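Local coordinates for GTPase-activating protein skywalker (Drosophila melanogaster, PDB 5HJQ) that acts as a GTPase-activating protein for Rab35 in synaptic vesicle protein recycling, and binds phosphoinositides through its TBC domain, at residues Y257-L265 against P325-L336; D190-I200 against I229-E237. All blocks are in the same frame, centred on the assembly; numbering follows the deposited sequence.

Interaction 1. Residues Y257-L265 against P325-L336; sequences YFQRICPGL and PDNIKNDIGNAL
Ile332 packs its two branches against Phe258 and Ile261, and this is the tight half of the contact. Its two arms do different work. CG2 lies over one face of the Phe258 ring, 3.9 Å from the ring centroid and 15° off the normal, a CH-pi contact displaced toward the rim near CE1. The other arm ends in CD1, which comes 3.7 Å from Phe258 CD1. The same methyl meets Ile261 CD1 tip to tip at 3.9 Å and also touches Leu265 CD2. Ile261 reaches this point with CG1 between its own backbone N and carbonyl carbon (chi1 70°), a setting that also brings its CD1 within 3.8 Å of Ile328 CD1, the two side chains crossing at about a right angle.

Toward solvent the fit is looser. Exposed Lys329 lays its aliphatic chain past the end of helix 257-261, with CD 4.0 Å from Ile261 O, while Cys262, the first residue to leave helical geometry, has SG 3.8 Å from Lys329 O, a distance of plain packing. At the other margin Tyr257 meets Pro325 through its hydroxyl alone, OH standing 3.5 Å from CG of the proline ring. The contact thus illustrates how hydrophobic side chains can join the short segments 257-261 and 332-336, whose axes come no closer than 12.9 Å. Helix 300-317 packs against both partners, through Leu310 on Phe258 and Phe313 on Leu336, and Ile270 of helix 268-271 touches Leu265, Ile332 and Leu336.

Interaction 2. Residues D190-I200 against I229-E237; sequences DITYSPVLYPI and INQTKLQHE
Tyr193 lies along the first turn of helix 233-237 and can be followed outward atom by atom. Its CB rests 3.6 Å from Lys233 N; CG, placed opposite the backbone N about the first bond (chi1 -174°), passes CB and CA of Lys233; CD2 runs on to His236 CB; and CE2 arrives over the imidazole face, 3.6 Å from His236 CD2. The rings form a T-shaped pair, tyrosine edge to histidine face, with planes at 78°. Lys233, bent at its second and third torsions, brings CD over one face of the tyrosine ring and NZ to 4.9 Å from its centroid, an off-centre cation-pi contact. Pro195 covers the opposite face, its CD over the ring and its CG 4.0 Å from the terminal Tyr193 OH.

Behind the ring, the main chain is gripped at one oxygen. Gln231 O accepts from Tyr193 N at 2.8 Å, nearly straight but above the carbonyl plane, and from Thr192 N close to the C=O direction. Ser194 OG donates to Asn230 O at 2.9 Å, tilted 24° from that carbonyl's plane. A water joins Thr192 OG1 to Lys233 N, while Thr232, at the N-cap, accepts from Gln235 N through OG1. Deeper in, Ile200 CD1 meets Ile229 CG1 at 3.7 Å.

With an alanine at Tyr193, His236, which also meets Trp240, would probably lose the tyrosine edge on its face, and the Lys233 chain would be freer to turn. The chemistry is consistent with backbone N-H and Ser194 hydrogen bonds setting the register, and Tyr193, His236 and Lys233 adding packing over the first helical turn.

The two contacts belong to one all-helical TBC domain and follow in series along the chain: helix 233-250, which interaction 2 holds at its start, is succeeded by helix 252-261, whose end enters interaction 1. Their nearest atoms are about 14 Å apart. Both are partly buried, but interaction 2 lies about 12 Å from the centre of the chain and interaction 1 about 25 Å. The more peripheral contact joins helix ends through apolar packing, whereas the central one pairs loop backbone with the loop that leads into helix 233-250, with aromatic and cation-pi contacts on its first turn. Interaction 2 lies nearer the phosphoinositide site, without touching it: the Asn230 side chain is about 11 Å from that of Lys300.

Interaction 1. Residues Y257-L265 against P325-L336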
loop_
_atom_site.group_PDB
_atom_site.type_symbol
_atom_site.label_atom_id
_atom_site.label_comp_id
_atom_site.label_asym_id
_atom_site.label_seq_id
_atom_site.Cartn_x
_atom_site.Cartn_y
_atom_site.Cartn_z
ATOM N N TYR A 257 -4.030 -7.522 -24.356
ATOM C CA TYR A 257 -5.356 -8.114 -24.242
ATOM C C TYR A 257 -6.406 -7.044 -23.978
ATOM O O TYR A 257 -7.515 -7.105 -24.510
ATOM C CB TYR A 257 -5.380 -9.164 -23.129
ATOM C CG TYR A 257 -6.738 -9.787 -22.903
ATOM C CD1 TYR A 257 -7.334 -10.569 -23.884
ATOM C CD2 TYR A 257 -7.423 -9.594 -21.710
ATOM C CE1 TYR A 257 -8.574 -11.142 -23.687
ATOM C CE2 TYR A 257 -8.666 -10.165 -21.502
ATOM C CZ TYR A 257 -9.237 -10.938 -22.495
ATOM O OH TYR A 257 -10.474 -11.508 -22.297
ATOM N N PHE A 258 -6.045 -6.064 -23.156
ATOM C CA PHE A 258 -6.944 -4.963 -22.830
ATOM C C PHE A 258 -7.250 -4.107 -24.057
ATOM O O PHE A 258 -8.398 -3.725 -24.289
ATOM C CB PHE A 258 -6.346 -4.096 -21.721
ATOM C CG PHE A 258 -6.308 -4.769 -20.381
ATOM C CD1 PHE A 258 -7.139 -5.841 -20.107
ATOM C CD2 PHE A 258 -5.440 -4.331 -19.396
ATOM C CE1 PHE A 258 -7.110 -6.463 -18.871
ATOM C CE2 PHE A 258 -5.404 -4.949 -18.158
ATOM C CZ PHE A 258 -6.241 -6.016 -17.896
ATOM N N GLN A 259 -6.216 -3.805 -24.834
ATOM C CA GLN A 259 -6.369 -2.994 -26.036
ATOM C C GLN A 259 -7.216 -3.711 -27.081
ATOM O O GLN A 259 -8.013 -3.085 -27.776
ATOM C CB GLN A 259 -5.000 -2.637 -26.618
ATOM C CG GLN A 259 -4.153 -1.762 -25.710
ATOM C CD GLN A 259 -2.785 -1.465 -26.296
ATOM O OE1 GLN A 259 -2.000 -2.375 -26.563
ATOM N NE2 GLN A 259 -2.495 -0.185 -26.496
ATOM N N ARG A 260 -7.054 -5.028 -27.173
ATOM C CA ARG A 260 -7.790 -5.829 -28.145
ATOM C C ARG A 260 -9.289 -5.868 -27.864
ATOM O O ARG A 260 -10.093 -5.474 -28.708
ATOM C CB ARG A 260 -7.227 -7.251 -28.190
ATOM C CG ARG A 260 -5.871 -7.326 -28.863
ATOM C CD ARG A 260 -5.132 -8.619 -28.576
ATOM N NE ARG A 260 -3.768 -8.551 -29.095
ATOM C CZ ARG A 260 -2.900 -9.558 -29.074
ATOM N NH1 ARG A 260 -3.249 -10.730 -28.559
ATOM N NH2 ARG A 260 -1.681 -9.388 -29.571
ATOM N N ILE A 261 -9.665 -6.338 -26.678
ATOM C CA ILE A 261 -11.076 -6.459 -26.320
ATOM C C ILE A 261 -11.755 -5.095 -26.240
ATOM O O ILE A 261 -12.980 -4.993 -26.314
ATOM C CB ILE A 261 -11.258 -7.187 -24.974
ATOM C CG1 ILE A 261 -10.775 -6.309 -23.817
ATOM C CG2 ILE A 261 -10.521 -8.514 -24.989
ATOM C CD1 ILE A 261 -11.009 -6.914 -22.451
ATOM N N CYS A 262 -10.951 -4.048 -26.099
ATOM C CA CYS A 262 -11.469 -2.696 -25.981
ATOM C C CYS A 262 -10.658 -1.757 -26.864
ATOM O O CYS A 262 -9.783 -1.047 -26.376
ATOM C CB CYS A 262 -11.431 -2.233 -24.521
ATOM S SG CYS A 262 -12.449 -0.785 -24.154
ATOM N N PRO A 263 -10.935 -1.762 -28.177
ATOM C CA PRO A 263 -10.184 -0.900 -29.093
ATOM C C PRO A 263 -10.442 0.570 -28.796
ATOM O O PRO A 263 -11.544 0.922 -28.375
ATOM C CB PRO A 263 -10.722 -1.292 -30.472
ATOM C CG PRO A 263 -12.087 -1.819 -30.206
ATOM C CD PRO A 263 -12.000 -2.509 -28.866
ATOM N N GLY A 264 -9.436 1.415 -28.995
ATOM C CA GLY A 264 -9.583 2.837 -28.745
ATOM C C GLY A 264 -9.369 3.200 -27.286
ATOM O O GLY A 264 -9.202 4.371 -26.946
ATOM N N LEU A 265 -9.381 2.195 -26.419
ATOM C CA LEU A 265 -9.113 2.407 -25.000
ATOM C C LEU A 265 -7.677 2.849 -24.775
ATOM O O LEU A 265 -6.740 2.202 -25.243
ATOM C CB LEU A 265 -9.392 1.135 -24.199
ATOM C CG LEU A 265 -8.663 0.959 -22.864
ATOM C CD1 LEU A 265 -9.276 1.823 -21.765
ATOM C CD2 LEU A 265 -8.640 -0.508 -22.462
ATOM N N PRO A 325 -14.869 -11.332 -21.868
ATOM C CA PRO A 325 -14.690 -10.014 -22.493
ATOM C C PRO A 325 -15.938 -9.132 -22.462
ATOM O O PRO A 325 -15.827 -7.919 -22.289
ATOM C CB PRO A 325 -14.325 -10.365 -23.937
ATOM C CG PRO A 325 -13.652 -11.682 -23.834
ATOM C CD PRO A 325 -14.353 -12.417 -22.723
ATOM N N ASP A 326 -17.109 -9.744 -22.609
ATOM C CA ASP A 326 -18.356 -9.001 -22.749
ATOM C C ASP A 326 -18.791 -8.289 -21.468
ATOM O O ASP A 326 -19.460 -7.257 -21.525
ATOM C CB ASP A 326 -19.468 -9.940 -23.219
ATOM C CG ASP A 326 -19.024 -10.844 -24.353
ATOM O OD1 ASP A 326 -19.069 -10.401 -25.519
ATOM O OD2 ASP A 326 -18.627 -11.995 -24.076
ATOM N N ASN A 327 -18.416 -8.837 -20.318
ATOM C CA ASN A 327 -18.817 -8.251 -19.044
ATOM C C ASN A 327 -17.827 -7.209 -18.542
ATOM O O ASN A 327 -18.186 -6.330 -17.758
ATOM C CB ASN A 327 -18.989 -9.336 -17.980
ATOM C CG ASN A 327 -19.794 -10.520 -18.473
ATOM O OD1 ASN A 327 -19.344 -11.663 -18.398
ATOM N ND2 ASN A 327 -20.991 -10.252 -18.979
ATOM N N ILE A 328 -16.581 -7.307 -18.996
ATOM C CA ILE A 328 -15.518 -6.462 -18.462
ATOM C C ILE A 328 -15.081 -5.342 -19.404
ATOM O O ILE A 328 -14.454 -4.380 -18.960
ATOM C CB ILE A 328 -14.271 -7.296 -18.100
ATOM C CG1 ILE A 328 -13.430 -7.588 -19.346
ATOM C CG2 ILE A 328 -14.678 -8.579 -17.399
ATOM C CD1 ILE A 328 -12.097 -8.234 -19.047
ATOM N N LYS A 329 -15.403 -5.458 -20.692
ATOM C CA LYS A 329 -14.965 -4.461 -21.666
ATOM C C LYS A 329 -15.552 -3.092 -21.333
ATOM O O LYS A 329 -14.954 -2.060 -21.630
ATOM C CB LYS A 329 -15.361 -4.873 -23.093
ATOM C CG LYS A 329 -16.581 -4.151 -23.637
ATOM C CD LYS A 329 -16.735 -4.341 -25.134
ATOM C CE LYS A 329 -17.783 -3.386 -25.692
ATOM N NZ LYS A 329 -17.450 -1.966 -25.390
ATOM N N ASN A 330 -16.725 -3.096 -20.709
ATOM C CA ASN A 330 -17.423 -1.868 -20.359
ATOM C C ASN A 330 -16.620 -1.050 -19.358
ATOM O O ASN A 330 -16.599 0.179 -19.413
ATOM C CB ASN A 330 -18.802 -2.195 -19.789
ATOM C CG ASN A 330 -19.418 -3.422 -20.431
ATOM O OD1 ASN A 330 -19.804 -4.368 -19.741
ATOM N ND2 ASN A 330 -19.519 -3.414 -21.758
ATOM N N ASP A 331 -15.958 -1.754 -18.444
ATOM C CA ASP A 331 -15.156 -1.126 -17.404
ATOM C C ASP A 331 -14.127 -2.122 -16.870
ATOM O O ASP A 331 -14.409 -2.883 -15.944
ATOM C CB ASP A 331 -16.055 -0.614 -16.276
ATOM C CG ASP A 331 -15.387 0.453 -15.435
ATOM O OD1 ASP A 331 -14.142 0.473 -15.372
ATOM O OD2 ASP A 331 -16.112 1.280 -14.842
ATOM N N ILE A 332 -12.944 -2.121 -17.477
ATOM C CA ILE A 332 -11.861 -3.016 -17.082
ATOM C C ILE A 332 -11.339 -2.596 -15.718
ATOM O O ILE A 332 -11.004 -3.433 -14.873
ATOM C CB ILE A 332 -10.718 -3.000 -18.113
ATOM C CG1 ILE A 332 -11.208 -3.546 -19.454
ATOM C CG2 ILE A 332 -9.521 -3.797 -17.612
ATOM C CD1 ILE A 332 -10.131 -3.642 -20.500
ATOM N N GLY A 333 -11.280 -1.282 -15.530
ATOM C CA GLY A 333 -11.016 -0.658 -14.254
ATOM C C GLY A 333 -11.664 -1.240 -13.035
ATOM O O GLY A 333 -10.986 -1.544 -12.082
ATOM N N ASN A 334 -12.978 -1.396 -13.024
ATOM C CA ASN A 334 -13.528 -1.924 -11.776
ATOM C C ASN A 334 -13.718 -3.426 -11.942
ATOM O O ASN A 334 -14.070 -4.125 -11.002
ATOM C CB ASN A 334 -14.832 -1.244 -11.335
ATOM C CG ASN A 334 -14.814 0.252 -11.564
ATOM O OD1 ASN A 334 -13.750 0.933 -11.468
ATOM N ND2 ASN A 334 -16.028 0.812 -11.675
ATOM N N ALA A 335 -13.431 -3.937 -13.131
ATOM C CA ALA A 335 -13.414 -5.388 -13.294
ATOM C C ALA A 335 -12.211 -5.929 -12.537
ATOM O O ALA A 335 -12.277 -6.981 -11.909
ATOM C CB ALA A 335 -13.365 -5.791 -14.756
ATOM N N LEU A 336 -11.125 -5.166 -12.564
ATOM C CA LEU A 336 -9.914 -5.520 -11.835
ATOM C C LEU A 336 -10.134 -5.432 -10.327
ATOM O O LEU A 336 -9.688 -6.298 -9.574
ATOM C CB LEU A 336 -8.749 -4.621 -12.258
ATOM C CG LEU A 336 -8.135 -4.962 -13.617
ATOM C CD1 LEU A 336 -7.504 -3.737 -14.265
ATOM C CD2 LEU A 336 -7.111 -6.072 -13.461
#

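Interaction 2. Residues D190-I200 against I229-E237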
loop_
_atom_site.group_PDB
_atom_site.type_symbol
_atom_site.label_atom_id
_atom_site.label_comp_id
_atom_site.label_asym_id
_atom_site.label_seq_id
_atom_site.Cartn_x
_atom_site.Cartn_y
_atom_site.Cartn_z
ATOM N N ASP A 190 4.178 20.264 2.674
ATOM C CA ASP A 190 4.521 19.977 1.282
ATOM C C ASP A 190 3.690 18.835 0.703
ATOM O O ASP A 190 3.670 18.630 -0.511
ATOM C CB ASP A 190 6.014 19.657 1.146
ATOM C CG ASP A 190 6.891 20.890 1.294
ATOM O OD1 ASP A 190 6.384 22.008 1.061
ATOM O OD2 ASP A 190 8.087 20.745 1.627
ATOM N N ILE A 191 3.005 18.091 1.565
ATOM C CA ILE A 191 2.098 17.053 1.092
ATOM C C ILE A 191 0.857 17.714 0.510
ATOM O O ILE A 191 0.023 18.244 1.246
ATOM C CB ILE A 191 1.689 16.078 2.208
ATOM C CG1 ILE A 191 2.925 15.524 2.918
ATOM C CG2 ILE A 191 0.846 14.942 1.640
ATOM C CD1 ILE A 191 2.605 14.446 3.931
ATOM N N THR A 192 0.744 17.688 -0.815
ATOM C CA THR A 192 -0.342 18.369 -1.511
ATOM C C THR A 192 -1.329 17.383 -2.131
ATOM O O THR A 192 -2.501 17.702 -2.329
ATOM C CB THR A 192 0.205 19.297 -2.608
ATOM O OG1 THR A 192 0.974 18.529 -3.543
ATOM C CG2 THR A 192 1.094 20.368 -1.996
ATOM N N TYR A 193 -0.851 16.180 -2.427
ATOM C CA TYR A 193 -1.710 15.136 -2.969
ATOM C C TYR A 193 -1.167 13.762 -2.598
ATOM O O TYR A 193 -0.113 13.350 -3.082
ATOM C CB TYR A 193 -1.836 15.270 -4.490
ATOM C CG TYR A 193 -2.825 14.307 -5.108
ATOM C CD1 TYR A 193 -4.193 14.468 -4.913
ATOM C CD2 TYR A 193 -2.397 13.241 -5.891
ATOM C CE1 TYR A 193 -5.105 13.594 -5.474
ATOM C CE2 TYR A 193 -3.305 12.361 -6.458
ATOM C CZ TYR A 193 -4.657 12.545 -6.246
ATOM O OH TYR A 193 -5.567 11.677 -6.803
ATOM N N SER A 194 -1.886 13.057 -1.734
ATOM C CA SER A 194 -1.441 11.748 -1.281
ATOM C C SER A 194 -2.614 10.843 -0.924
ATOM O O SER A 194 -2.877 10.598 0.252
ATOM C CB SER A 194 -0.508 11.895 -0.078
ATOM O OG SER A 194 0.057 10.648 0.274
ATOM N N PRO A 195 -3.314 10.330 -1.948
ATOM C CA PRO A 195 -4.483 9.463 -1.765
ATOM C C PRO A 195 -4.144 8.153 -1.057
ATOM O O PRO A 195 -5.044 7.432 -0.634
ATOM C CB PRO A 195 -4.949 9.197 -3.205
ATOM C CG PRO A 195 -3.752 9.432 -4.044
ATOM C CD PRO A 195 -3.002 10.534 -3.373
ATOM N N VAL A 196 -2.855 7.854 -0.948
ATOM C CA VAL A 196 -2.376 6.617 -0.340
ATOM C C VAL A 196 -2.234 6.730 1.177
ATOM O O VAL A 196 -2.321 5.736 1.900
ATOM C CB VAL A 196 -1.011 6.216 -0.939
ATOM C CG1 VAL A 196 -0.638 4.812 -0.529
ATOM C CG2 VAL A 196 -1.036 6.343 -2.469
ATOM N N LEU A 197 -2.020 7.951 1.653
ATOM C CA LEU A 197 -1.617 8.183 3.033
ATOM C C LEU A 197 -2.661 7.708 4.047
ATOM O O LEU A 197 -2.316 7.063 5.036
ATOM C CB LEU A 197 -1.313 9.668 3.236
ATOM C CG LEU A 197 -0.444 10.045 4.437
ATOM C CD1 LEU A 197 0.467 11.217 4.074
ATOM C CD2 LEU A 197 -1.302 10.373 5.654
ATOM N N TYR A 198 -3.929 8.015 3.796
ATOM C CA TYR A 198 -5.003 7.629 4.710
ATOM C C TYR A 198 -5.212 6.105 4.797
ATOM O O TYR A 198 -5.284 5.574 5.906
ATOM C CB TYR A 198 -6.314 8.323 4.317
ATOM C CG TYR A 198 -7.384 8.286 5.388
ATOM C CD1 TYR A 198 -8.125 7.133 5.623
ATOM C CD2 TYR A 198 -7.663 9.406 6.158
ATOM C CE1 TYR A 198 -9.105 7.097 6.596
ATOM C CE2 TYR A 198 -8.639 9.376 7.135
ATOM C CZ TYR A 198 -9.357 8.221 7.345
ATOM O OH TYR A 198 -10.330 8.191 8.312
ATOM N N PRO A 199 -5.324 5.398 3.648
ATOM C CA PRO A 199 -5.500 3.941 3.750
ATOM C C PRO A 199 -4.391 3.238 4.534
ATOM O O PRO A 199 -4.665 2.274 5.250
ATOM C CB PRO A 199 -5.490 3.489 2.287
ATOM C CG PRO A 199 -6.021 4.653 1.547
ATOM C CD PRO A 199 -5.454 5.851 2.248
ATOM N N ILE A 200 -3.161 3.725 4.408
ATOM C CA ILE A 200 -2.031 3.150 5.129
ATOM C C ILE A 200 -2.153 3.423 6.630
ATOM O O ILE A 200 -1.916 2.536 7.456
ATOM C CB ILE A 200 -0.692 3.702 4.602
ATOM C CG1 ILE A 200 -0.427 3.206 3.177
ATOM C CG2 ILE A 200 0.455 3.289 5.511
ATOM C CD1 ILE A 200 0.906 3.663 2.617
ATOM N N ILE A 229 5.424 6.705 0.096
ATOM C CA ILE A 229 4.158 7.400 -0.081
ATOM C C ILE A 229 4.339 8.663 -0.928
ATOM O O ILE A 229 5.052 9.588 -0.535
ATOM C CB ILE A 229 3.542 7.770 1.283
ATOM C CG1 ILE A 229 3.148 6.510 2.060
ATOM C CG2 ILE A 229 2.331 8.649 1.101
ATOM C CD1 ILE A 229 2.791 6.783 3.511
ATOM N N ASN A 230 3.702 8.696 -2.094
ATOM C CA ASN A 230 3.797 9.860 -2.971
ATOM C C ASN A 230 3.012 11.033 -2.401
ATOM O O ASN A 230 1.902 10.857 -1.899
ATOM C CB ASN A 230 3.309 9.515 -4.377
ATOM C CG ASN A 230 4.256 8.581 -5.101
ATOM O OD1 ASN A 230 3.828 7.687 -5.832
ATOM N ND2 ASN A 230 5.556 8.774 -4.889
ATOM N N GLN A 231 3.590 12.228 -2.487
ATOM C CA GLN A 231 3.075 13.376 -1.751
ATOM C C GLN A 231 2.580 14.526 -2.627
ATOM O O GLN A 231 1.821 15.377 -2.159
ATOM C CB GLN A 231 4.154 13.875 -0.792
ATOM C CG GLN A 231 4.491 12.862 0.296
ATOM C CD GLN A 231 5.815 13.147 0.970
ATOM O OE1 GLN A 231 6.188 14.303 1.179
ATOM N NE2 GLN A 231 6.544 12.089 1.300
ATOM N N THR A 232 3.003 14.557 -3.888
ATOM C CA THR A 232 2.496 15.554 -4.827
ATOM C C THR A 232 1.782 14.874 -5.990
ATOM O O THR A 232 1.962 13.679 -6.227
ATOM C CB THR A 232 3.618 16.459 -5.381
ATOM O OG1 THR A 232 4.439 15.716 -6.291
ATOM C CG2 THR A 232 4.476 17.011 -4.253
ATOM N N LYS A 233 0.968 15.636 -6.708
ATOM C CA LYS A 233 0.225 15.095 -7.836
ATOM C C LYS A 233 1.176 14.742 -8.974
ATOM O O LYS A 233 0.919 13.818 -9.745
ATOM C CB LYS A 233 -0.837 16.093 -8.296
ATOM C CG LYS A 233 -1.760 15.585 -9.388
ATOM C CD LYS A 233 -3.187 16.097 -9.184
ATOM C CE LYS A 233 -3.212 17.449 -8.476
ATOM N NZ LYS A 233 -4.542 17.756 -7.876
ATOM N N LEU A 234 2.287 15.467 -9.056
ATOM C CA LEU A 234 3.316 15.179 -10.047
ATOM C C LEU A 234 3.944 13.818 -9.779
ATOM O O LEU A 234 4.058 12.993 -10.684
ATOM C CB LEU A 234 4.391 16.267 -10.050
ATOM C CG LEU A 234 5.516 16.092 -11.072
ATOM C CD1 LEU A 234 4.944 15.927 -12.469
ATOM C CD2 LEU A 234 6.476 17.267 -11.021
ATOM N N GLN A 235 4.349 13.592 -8.534
ATOM C CA GLN A 235 4.894 12.300 -8.133
ATOM C C GLN A 235 3.883 11.189 -8.377
ATOM O O GLN A 235 4.237 10.102 -8.828
ATOM C CB GLN A 235 5.299 12.309 -6.659
ATOM C CG GLN A 235 6.441 13.245 -6.322
ATOM C CD GLN A 235 6.603 13.434 -4.825
ATOM O OE1 GLN A 235 6.367 12.513 -4.041
ATOM N NE2 GLN A 235 7.000 14.634 -4.421
ATOM N N HIS A 236 2.622 11.471 -8.070
ATOM C CA HIS A 236 1.554 10.499 -8.254
ATOM C C HIS A 236 1.469 10.030 -9.700
ATOM O O HIS A 236 1.241 8.849 -9.967
ATOM C CB HIS A 236 0.211 11.089 -7.828
ATOM C CG HIS A 236 -0.959 10.212 -8.146
ATOM N ND1 HIS A 236 -1.217 9.042 -7.467
ATOM C CD2 HIS A 236 -1.936 10.331 -9.078
ATOM C CE1 HIS A 236 -2.304 8.479 -7.962
ATOM N NE2 HIS A 236 -2.761 9.240 -8.939
ATOM N N GLU A 237 1.662 10.957 -10.632
ATOM C CA GLU A 237 1.444 10.641 -12.036
ATOM C C GLU A 237 2.690 10.071 -12.700
ATOM O O GLU A 237 2.586 9.272 -13.627
ATOM C CB GLU A 237 0.934 11.869 -12.793
ATOM C CG GLU A 237 1.937 12.554 -13.700
ATOM C CD GLU A 237 1.260 13.532 -14.646
ATOM O OE1 GLU A 237 0.086 13.883 -14.394
ATOM O OE2 GLU A 237 1.891 13.935 -15.645
HETATM O O HOH W 1 0.104 18.239 -6.062
#